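Local atomic coordinates of rRNA adenine N-6-methyltransferase (Saccharopolyspora erythraea, PDB entry 6NVM), a protein that dimethylates a specific adenine of 23S rRNA with S-adenosyl-L-methionine as methyl donor, lowering the affinity of ribosomes for macrolide, lincosamide and streptogramin B antibiotics. Residues 71-76 with 91-96; 100-105 with 120-125. All blocks are in the same frame, centred on the assembly; numbering follows the deposited sequence.

Contact 1: 71-76 with 91-96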
ATOM      1  N   ASP A  71     -18.612  11.543  -4.916  1.00 29.90           N
ATOM      2  CA  ASP A  71     -19.436  10.379  -4.621  1.00 32.96           C
ATOM      3  C   ASP A  71     -18.654   9.255  -3.945  1.00 29.81           C
ATOM      4  O   ASP A  71     -19.210   8.170  -3.739  1.00 29.97           O
ATOM      5  CB  ASP A  71     -20.123   9.869  -5.899  1.00 39.95           C
ATOM      6  CG  ASP A  71     -19.176   9.130  -6.849  1.00 48.08           C
ATOM      7  OD1 ASP A  71     -17.951   9.100  -6.616  1.00 49.45           O
ATOM      8  OD2 ASP A  71     -19.679   8.567  -7.847  1.00 51.50           O
ATOM      9  N   LEU A  72     -17.396   9.496  -3.563  1.00 28.30           N
ATOM     10  CA  LEU A  72     -16.543   8.455  -2.992  1.00 25.93           C
ATOM     11  C   LEU A  72     -16.363   8.659  -1.493  1.00 30.17           C
ATOM     12  O   LEU A  72     -15.832   9.703  -1.084  1.00 28.67           O
ATOM     13  CB  LEU A  72     -15.184   8.459  -3.686  1.00 29.63           C
ATOM     14  CG  LEU A  72     -14.215   7.339  -3.309  1.00 28.77           C
ATOM     15  CD1 LEU A  72     -14.714   6.015  -3.843  1.00 30.98           C
ATOM     16  CD2 LEU A  72     -12.826   7.650  -3.835  1.00 32.31           C
ATOM     17  N   PRO A  73     -16.730   7.702  -0.640  1.00 27.90           N
ATOM     18  CA  PRO A  73     -16.469   7.852   0.793  1.00 27.16           C
ATOM     19  C   PRO A  73     -15.031   7.492   1.152  1.00 27.76           C
ATOM     20  O   PRO A  73     -14.351   6.743   0.451  1.00 28.25           O
ATOM     21  CB  PRO A  73     -17.462   6.873   1.427  1.00 29.69           C
ATOM     22  CG  PRO A  73     -17.577   5.777   0.414  1.00 31.40           C
ATOM     23  CD  PRO A  73     -17.458   6.453  -0.935  1.00 29.11           C
ATOM     24  N   VAL A  74     -14.576   8.053   2.272  1.00 26.11           N
ATOM     25  CA  VAL A  74     -13.216   7.869   2.762  1.00 27.34           C
ATOM     26  C   VAL A  74     -13.272   7.301   4.172  1.00 25.97           C
ATOM     27  O   VAL A  74     -14.094   7.730   4.990  1.00 27.69           O
ATOM     28  CB  VAL A  74     -12.431   9.200   2.756  1.00 29.32           C
ATOM     29  CG1 VAL A  74     -11.036   9.018   3.373  1.00 32.85           C
ATOM     30  CG2 VAL A  74     -12.330   9.749   1.345  1.00 30.52           C
ATOM     31  N   LEU A  75     -12.398   6.339   4.454  1.00 25.10           N
ATOM     32  CA  LEU A  75     -12.116   5.915   5.819  1.00 23.89           C
ATOM     33  C   LEU A  75     -10.740   6.433   6.214  1.00 25.36           C
ATOM     34  O   LEU A  75      -9.793   6.360   5.423  1.00 28.77           O
ATOM     35  CB  LEU A  75     -12.170   4.388   5.958  1.00 25.48           C
ATOM     36  CG  LEU A  75     -13.549   3.788   6.233  1.00 30.18           C
ATOM     37  CD1 LEU A  75     -14.519   4.092   5.110  1.00 33.12           C
ATOM     38  CD2 LEU A  75     -13.437   2.279   6.453  1.00 31.71           C
ATOM     39  N   GLU A  76     -10.633   6.971   7.431  1.00 25.07           N
ATOM     40  CA  GLU A  76      -9.381   7.540   7.913  1.00 25.86           C
ATOM     41  C   GLU A  76      -8.978   6.905   9.235  1.00 25.56           C
ATOM     42  O   GLU A  76      -9.815   6.688  10.115  1.00 28.04           O
ATOM     43  CB  GLU A  76      -9.473   9.070   8.092  1.00 26.24           C
ATOM     44  CG  GLU A  76      -8.154   9.693   8.542  1.00 28.17           C
ATOM     45  CD  GLU A  76      -8.265  11.168   8.880  1.00 31.81           C
ATOM     46  OE1 GLU A  76      -9.380  11.629   9.203  1.00 31.67           O
ATOM     47  OE2 GLU A  76      -7.230  11.867   8.820  1.00 29.83           O
ATOM     48  N   ARG A  91     -13.438  17.196  -0.260  1.00 27.57           N
ATOM     49  CA  ARG A  91     -13.322  16.589  -1.577  1.00 29.18           C
ATOM     50  C   ARG A  91     -14.130  15.311  -1.740  1.00 30.81           C
ATOM     51  O   ARG A  91     -14.541  14.999  -2.859  1.00 32.69           O
ATOM     52  CB  ARG A  91     -11.847  16.280  -1.875  1.00 30.52           C
ATOM     53  CG  ARG A  91     -10.935  17.511  -1.887  1.00 33.26           C
ATOM     54  CD  ARG A  91      -9.462  17.117  -1.771  1.00 37.37           C
ATOM     55  NE  ARG A  91      -8.558  18.233  -2.060  1.00 38.80           N
ATOM     56  CZ  ARG A  91      -8.247  19.203  -1.201  1.00 40.81           C
ATOM     57  NH1 ARG A  91      -8.771  19.222   0.017  1.00 36.68           N
ATOM     58  NH2 ARG A  91      -7.413  20.169  -1.568  1.00 43.75           N
ATOM     59  N   ALA A  92     -14.363  14.569  -0.660  1.00 29.83           N
ATOM     60  CA  ALA A  92     -15.016  13.268  -0.709  1.00 31.52           C
ATOM     61  C   ALA A  92     -16.480  13.378  -0.296  1.00 30.75           C
ATOM     62  O   ALA A  92     -16.932  14.384   0.253  1.00 30.97           O
ATOM     63  CB  ALA A  92     -14.288  12.276   0.206  1.00 31.24           C
ATOM     64  N   ARG A  93     -17.228  12.307  -0.565  1.00 29.50           N
ATOM     65  CA  ARG A  93     -18.630  12.270  -0.162  1.00 29.19           C
ATOM     66  C   ARG A  93     -18.764  12.430   1.345  1.00 31.09           C
ATOM     67  O   ARG A  93     -19.645  13.152   1.830  1.00 29.35           O
ATOM     68  CB  ARG A  93     -19.271  10.957  -0.611  1.00 28.27           C
ATOM     69  CG  ARG A  93     -20.795  10.946  -0.503  1.00 32.87           C
ATOM     70  CD  ARG A  93     -21.366   9.595  -0.906  1.00 36.79           C
ATOM     71  NE  ARG A  93     -21.205   8.591   0.142  1.00 38.50           N
ATOM     72  CZ  ARG A  93     -21.204   7.277  -0.065  1.00 38.08           C
ATOM     73  NH1 ARG A  93     -21.340   6.789  -1.289  1.00 39.43           N
ATOM     74  NH2 ARG A  93     -21.066   6.447   0.957  1.00 36.21           N
ATOM     75  N   GLN A  94     -17.905  11.749   2.096  1.00 28.84           N
ATOM     76  CA  GLN A  94     -17.938  11.739   3.551  1.00 30.86           C
ATOM     77  C   GLN A  94     -16.646  11.105   4.039  1.00 25.54           C
ATOM     78  O   GLN A  94     -15.960  10.394   3.293  1.00 26.20           O
ATOM     79  CB  GLN A  94     -19.151  10.971   4.084  1.00 35.75           C
ATOM     80  CG  GLN A  94     -19.193   9.525   3.635  1.00 39.34           C
ATOM     81  CD  GLN A  94     -20.487   8.838   4.005  1.00 46.28           C
ATOM     82  OE1 GLN A  94     -21.294   8.500   3.139  1.00 48.93           O
ATOM     83  NE2 GLN A  94     -20.694   8.627   5.299  1.00 48.99           N
ATOM     84  N   VAL A  95     -16.315  11.380   5.294  1.00 25.98           N
ATOM     85  CA  VAL A  95     -15.140  10.811   5.937  1.00 26.47           C
ATOM     86  C   VAL A  95     -15.585  10.138   7.224  1.00 28.14           C
ATOM     87  O   VAL A  95     -16.299  10.741   8.037  1.00 28.00           O
ATOM     88  CB  VAL A  95     -14.064  11.872   6.236  1.00 26.91           C
ATOM     89  CG1 VAL A  95     -12.836  11.217   6.873  1.00 28.29           C
ATOM     90  CG2 VAL A  95     -13.690  12.630   4.974  1.00 29.64           C
ATOM     91  N   THR A  96     -15.169   8.893   7.403  1.00 26.42           N
ATOM     92  CA  THR A  96     -15.342   8.172   8.657  1.00 27.26           C
ATOM     93  C   THR A  96     -13.953   8.035   9.262  1.00 27.06           C
ATOM     94  O   THR A  96     -13.101   7.323   8.718  1.00 25.34           O
ATOM     95  CB  THR A  96     -16.002   6.816   8.427  1.00 29.00           C
ATOM     96  OG1 THR A  96     -17.226   7.005   7.713  1.00 30.28           O
ATOM     97  CG2 THR A  96     -16.294   6.132   9.749  1.00 28.40           C
TER
HETATM   98  O   HOH W   1     -16.960   7.392   5.067  1.00 32.59           O

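Contact 2: 100-105 with 120-125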
ATOM      1  N   ILE A 100      -9.125   5.549  18.439  1.00 31.90           N
ATOM      2  CA  ILE A 100      -9.304   4.477  19.412  1.00 28.65           C
ATOM      3  C   ILE A 100      -9.469   5.021  20.828  1.00 28.74           C
ATOM      4  O   ILE A 100     -10.116   4.382  21.669  1.00 28.86           O
ATOM      5  CB  ILE A 100      -8.122   3.489  19.323  1.00 31.59           C
ATOM      6  CG1 ILE A 100      -8.448   2.200  20.075  1.00 36.54           C
ATOM      7  CG2 ILE A 100      -6.851   4.126  19.871  1.00 32.39           C
ATOM      8  CD1 ILE A 100      -7.427   1.084  19.861  1.00 39.85           C
ATOM      9  N   ASP A 101      -8.892   6.185  21.129  1.00 27.43           N
ATOM     10  CA  ASP A 101      -8.929   6.727  22.491  1.00 29.20           C
ATOM     11  C   ASP A 101     -10.252   7.452  22.737  1.00 29.36           C
ATOM     12  O   ASP A 101     -10.565   8.410  22.017  1.00 28.95           O
ATOM     13  CB  ASP A 101      -7.758   7.676  22.720  1.00 36.56           C
ATOM     14  CG  ASP A 101      -7.663   8.156  24.162  1.00 45.68           C
ATOM     15  OD1 ASP A 101      -8.473   9.009  24.572  1.00 46.34           O
ATOM     16  OD2 ASP A 101      -6.787   7.657  24.897  1.00 51.51           O
ATOM     17  N   PRO A 102     -11.046   7.049  23.735  1.00 33.14           N
ATOM     18  CA  PRO A 102     -12.378   7.666  23.888  1.00 35.10           C
ATOM     19  C   PRO A 102     -12.340   9.161  24.147  1.00 35.36           C
ATOM     20  O   PRO A 102     -13.194   9.889  23.628  1.00 36.74           O
ATOM     21  CB  PRO A 102     -12.991   6.894  25.069  1.00 39.31           C
ATOM     22  CG  PRO A 102     -11.833   6.275  25.773  1.00 42.58           C
ATOM     23  CD  PRO A 102     -10.803   6.000  24.738  1.00 34.07           C
ATOM     24  N   ARG A 103     -11.391   9.649  24.949  1.00 34.80           N
ATOM     25  CA  ARG A 103     -11.320  11.084  25.207  1.00 37.41           C
ATOM     26  C   ARG A 103     -10.951  11.850  23.945  1.00 30.58           C
ATOM     27  O   ARG A 103     -11.552  12.891  23.640  1.00 31.89           O
ATOM     28  CB  ARG A 103     -10.310  11.373  26.317  1.00 52.55           C
ATOM     29  CG  ARG A 103     -10.246  12.836  26.727  1.00 69.31           C
ATOM     30  CD  ARG A 103      -9.139  13.096  27.738  1.00 85.16           C
ATOM     31  NE  ARG A 103      -7.814  12.829  27.182  1.00 95.51           N
ATOM     32  CZ  ARG A 103      -7.121  13.684  26.435  1.00101.03           C
ATOM     33  NH1 ARG A 103      -7.620  14.878  26.138  1.00102.61           N
ATOM     34  NH2 ARG A 103      -5.924  13.343  25.978  1.00102.83           N
ATOM     35  N   LEU A 104      -9.961  11.357  23.203  1.00 32.29           N
ATOM     36  CA  LEU A 104      -9.585  11.999  21.951  1.00 32.31           C
ATOM     37  C   LEU A 104     -10.703  11.918  20.927  1.00 31.68           C
ATOM     38  O   LEU A 104     -10.882  12.851  20.139  1.00 31.14           O
ATOM     39  CB  LEU A 104      -8.311  11.363  21.396  1.00 33.87           C
ATOM     40  CG  LEU A 104      -7.070  11.519  22.287  1.00 41.52           C
ATOM     41  CD1 LEU A 104      -5.864  10.817  21.662  1.00 43.02           C
ATOM     42  CD2 LEU A 104      -6.760  12.998  22.544  1.00 44.72           C
ATOM     43  N   ALA A 105     -11.460  10.815  20.918  1.00 31.20           N
ATOM     44  CA  ALA A 105     -12.558  10.688  19.966  1.00 33.07           C
ATOM     45  C   ALA A 105     -13.605  11.765  20.207  1.00 30.93           C
ATOM     46  O   ALA A 105     -14.081  12.405  19.265  1.00 30.74           O
ATOM     47  CB  ALA A 105     -13.188   9.297  20.058  1.00 33.33           C
ATOM     48  N   VAL A 120     -16.878  10.583  13.407  1.00 25.98           N
ATOM     49  CA  VAL A 120     -15.774  10.057  14.203  1.00 26.44           C
ATOM     50  C   VAL A 120     -16.253   8.788  14.890  1.00 27.26           C
ATOM     51  O   VAL A 120     -17.269   8.803  15.597  1.00 29.35           O
ATOM     52  CB  VAL A 120     -15.279  11.080  15.240  1.00 28.19           C
ATOM     53  CG1 VAL A 120     -14.195  10.463  16.126  1.00 29.18           C
ATOM     54  CG2 VAL A 120     -14.763  12.314  14.550  1.00 29.91           C
ATOM     55  N   VAL A 121     -15.524   7.698  14.683  1.00 25.63           N
ATOM     56  CA  VAL A 121     -15.824   6.409  15.293  1.00 25.73           C
ATOM     57  C   VAL A 121     -14.782   6.152  16.370  1.00 26.13           C
ATOM     58  O   VAL A 121     -13.576   6.218  16.106  1.00 26.69           O
ATOM     59  CB  VAL A 121     -15.832   5.273  14.256  1.00 29.44           C
ATOM     60  CG1 VAL A 121     -16.148   3.918  14.936  1.00 30.45           C
ATOM     61  CG2 VAL A 121     -16.827   5.581  13.137  1.00 28.90           C
ATOM     62  N   ASN A 122     -15.248   5.860  17.580  1.00 28.06           N
ATOM     63  CA  ASN A 122     -14.367   5.536  18.699  1.00 30.31           C
ATOM     64  C   ASN A 122     -14.132   4.032  18.677  1.00 27.15           C
ATOM     65  O   ASN A 122     -14.826   3.261  19.341  1.00 27.02           O
ATOM     66  CB  ASN A 122     -14.976   6.004  20.015  1.00 29.89           C
ATOM     67  CG  ASN A 122     -14.163   5.596  21.227  1.00 32.83           C
ATOM     68  OD1 ASN A 122     -14.720   5.358  22.297  1.00 33.76           O
ATOM     69  ND2 ASN A 122     -12.845   5.511  21.071  1.00 31.62           N
ATOM     70  N   ALA A 123     -13.137   3.609  17.906  1.00 25.94           N
ATOM     71  CA  ALA A 123     -12.867   2.188  17.738  1.00 28.44           C
ATOM     72  C   ALA A 123     -11.476   2.005  17.158  1.00 26.61           C
ATOM     73  O   ALA A 123     -10.887   2.933  16.598  1.00 28.18           O
ATOM     74  CB  ALA A 123     -13.900   1.519  16.822  1.00 30.68           C
ATOM     75  N   ASP A 124     -10.981   0.779  17.290  1.00 25.86           N
ATOM     76  CA  ASP A 124      -9.739   0.341  16.668  1.00 26.66           C
ATOM     77  C   ASP A 124      -9.977   0.068  15.186  1.00 28.79           C
ATOM     78  O   ASP A 124     -10.745  -0.835  14.828  1.00 30.08           O
ATOM     79  CB  ASP A 124      -9.243  -0.913  17.386  1.00 30.43           C
ATOM     80  CG  ASP A 124      -7.903  -1.417  16.877  1.00 31.15           C
ATOM     81  OD1 ASP A 124      -7.391  -0.932  15.848  1.00 28.56           O
ATOM     82  OD2 ASP A 124      -7.368  -2.338  17.530  1.00 31.84           O
ATOM     83  N   PHE A 125      -9.308   0.835  14.321  1.00 27.31           N
ATOM     84  CA  PHE A 125      -9.507   0.671  12.886  1.00 25.87           C
ATOM     85  C   PHE A 125      -9.192  -0.744  12.425  1.00 27.14           C
ATOM     86  O   PHE A 125      -9.779  -1.223  11.446  1.00 27.26           O
ATOM     87  CB  PHE A 125      -8.641   1.657  12.103  1.00 27.23           C
ATOM     88  CG  PHE A 125      -8.761   1.491  10.617  1.00 26.02           C
ATOM     89  CD1 PHE A 125      -9.861   1.990   9.943  1.00 29.01           C
ATOM     90  CD2 PHE A 125      -7.809   0.792   9.903  1.00 29.34           C
ATOM     91  CE1 PHE A 125     -10.000   1.814   8.573  1.00 30.17           C
ATOM     92  CE2 PHE A 125      -7.937   0.623   8.528  1.00 26.34           C
ATOM     93  CZ  PHE A 125      -9.031   1.125   7.870  1.00 28.25           C
TER

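Contact 1: 71-76 with 91-96
Arg93 sends CG anti to its own backbone N (chi1 -168°) and then bends at chi3 (77°), a course that lays its guanidinium group alongside Pro73, with CG and CD of the proline ring over one face; Pro73 CG is 3.6 Å from Arg93 NH2. The flat group is also gripped at its edge. Gln94 OE1 takes two bonds side-on, from Arg93 NE in the plane of the amide on a lone pair and from Arg93 NH2 well above that plane, while Arg93 NH2 also forms a salt bridge with Glu133. Proline packing and these polar partners together should limit rotation of the guanidinium.

Beneath the side chains the backbones run parallel, and the axes of 73-76 and 94-96 come within 4.7 Å at an angle of 25°. Arg93 N donates to Leu72 O, and Thr96 N to Val74 O at 2.9 Å. The flanking bonds are Val74 N to Gln94 O and Glu76 N to Thr96 O. A water also donates to Val74 O and bridges it to Thr96 OG1. On the sheet face bearing Val74 and Val95, Val74 CG2 presses on Ala92 CB at 3.4 Å, a tight fit; helix 83-89 covers Val95 here. Glu76, whose CB packs near Val95 CG1, has OE1 held by Thr85 and Ser97.

Strands 73-77 and 94-98, joined through that helix, form a beta-alpha-beta unit of the Rossmann-like class I methyltransferase fold, leading toward the predicted S-adenosyl-L-methionine site at Gly78.

Contact 2: 100-105 with 120-125
Ile100 lies beside Ala123 where the two segments come together, their CA atoms 4.6 Å apart, just ahead of helix 102-111 on one side and just beyond strand 118-121 on the other. Ile100 CA makes a CA-H...O contact with Ala123 O at 3.6 Å. Asp101 occupies the N-cap of the helix, and its OD1 accepts a nearly straight bond from Leu104 N on the anti side of the carboxylate, while Ala105 N returns to Asp101 O in the first turn.

Asn122 reaches across the junction. With CG anti to its backbone N (chi1 175°), its amide lies along the start of the helix, where OD1 comes within 3.6 Å of Pro102 CB and ND2 points at Ile100 O. That bond, 3.0 Å from Asn122 ND2 to Ile100 O, is weak and bent to 125° at the hydrogen; the stronger partner of ND2 is Glu99 O. At the root of the same side chain, Asn122 CB rests against Ala105 CB at 3.7 Å. Val120 CG1 extends this apolar patch under the helix, touching the backbone of Ala105. At the other end, Ile100 and Asp124 run side by side in the same direction, with Ile100 CD1 3.7 Å from Asp124 CB. The carboxylate of Asp124 has its own tie, OD1 accepting from Leu126 N.

Asp124 is predicted to bind S-adenosyl-L-methionine, as is Glu99, whose OE2 accepts from Asp101 N. The contact thus combines apolar packing with one weak hydrogen bond between the segments. The turns before the helix and after the strand, which adjoin or hold these two residues, are set chiefly by local bonds and by Glu99, so what passes between the segments themselves is mostly van der Waals contact.

How the contacts relate
The two contacts follow one another along the chain and belong to successive beta-alpha-beta units that share strand 94-98: contact 1 joins it to strand 73-77, and contact 2 lies at the end of its other neighbour, strand 118-121. Their centres are 18 Å apart, yet they touch directly, Thr96 CG2 meeting Val121 CG2 at 3.5 Å and Leu75 CD2 meeting Phe125 CE1 at 4.1 Å. Both approach the predicted S-adenosyl-L-methionine site. The Glu76 side chain of contact 1 is about 6 Å from Gly78, and the Ile100 side chain of contact 2 about 8 Å from the same glycine, while contact 2 contains Asp124, itself predicted to bind the cofactor.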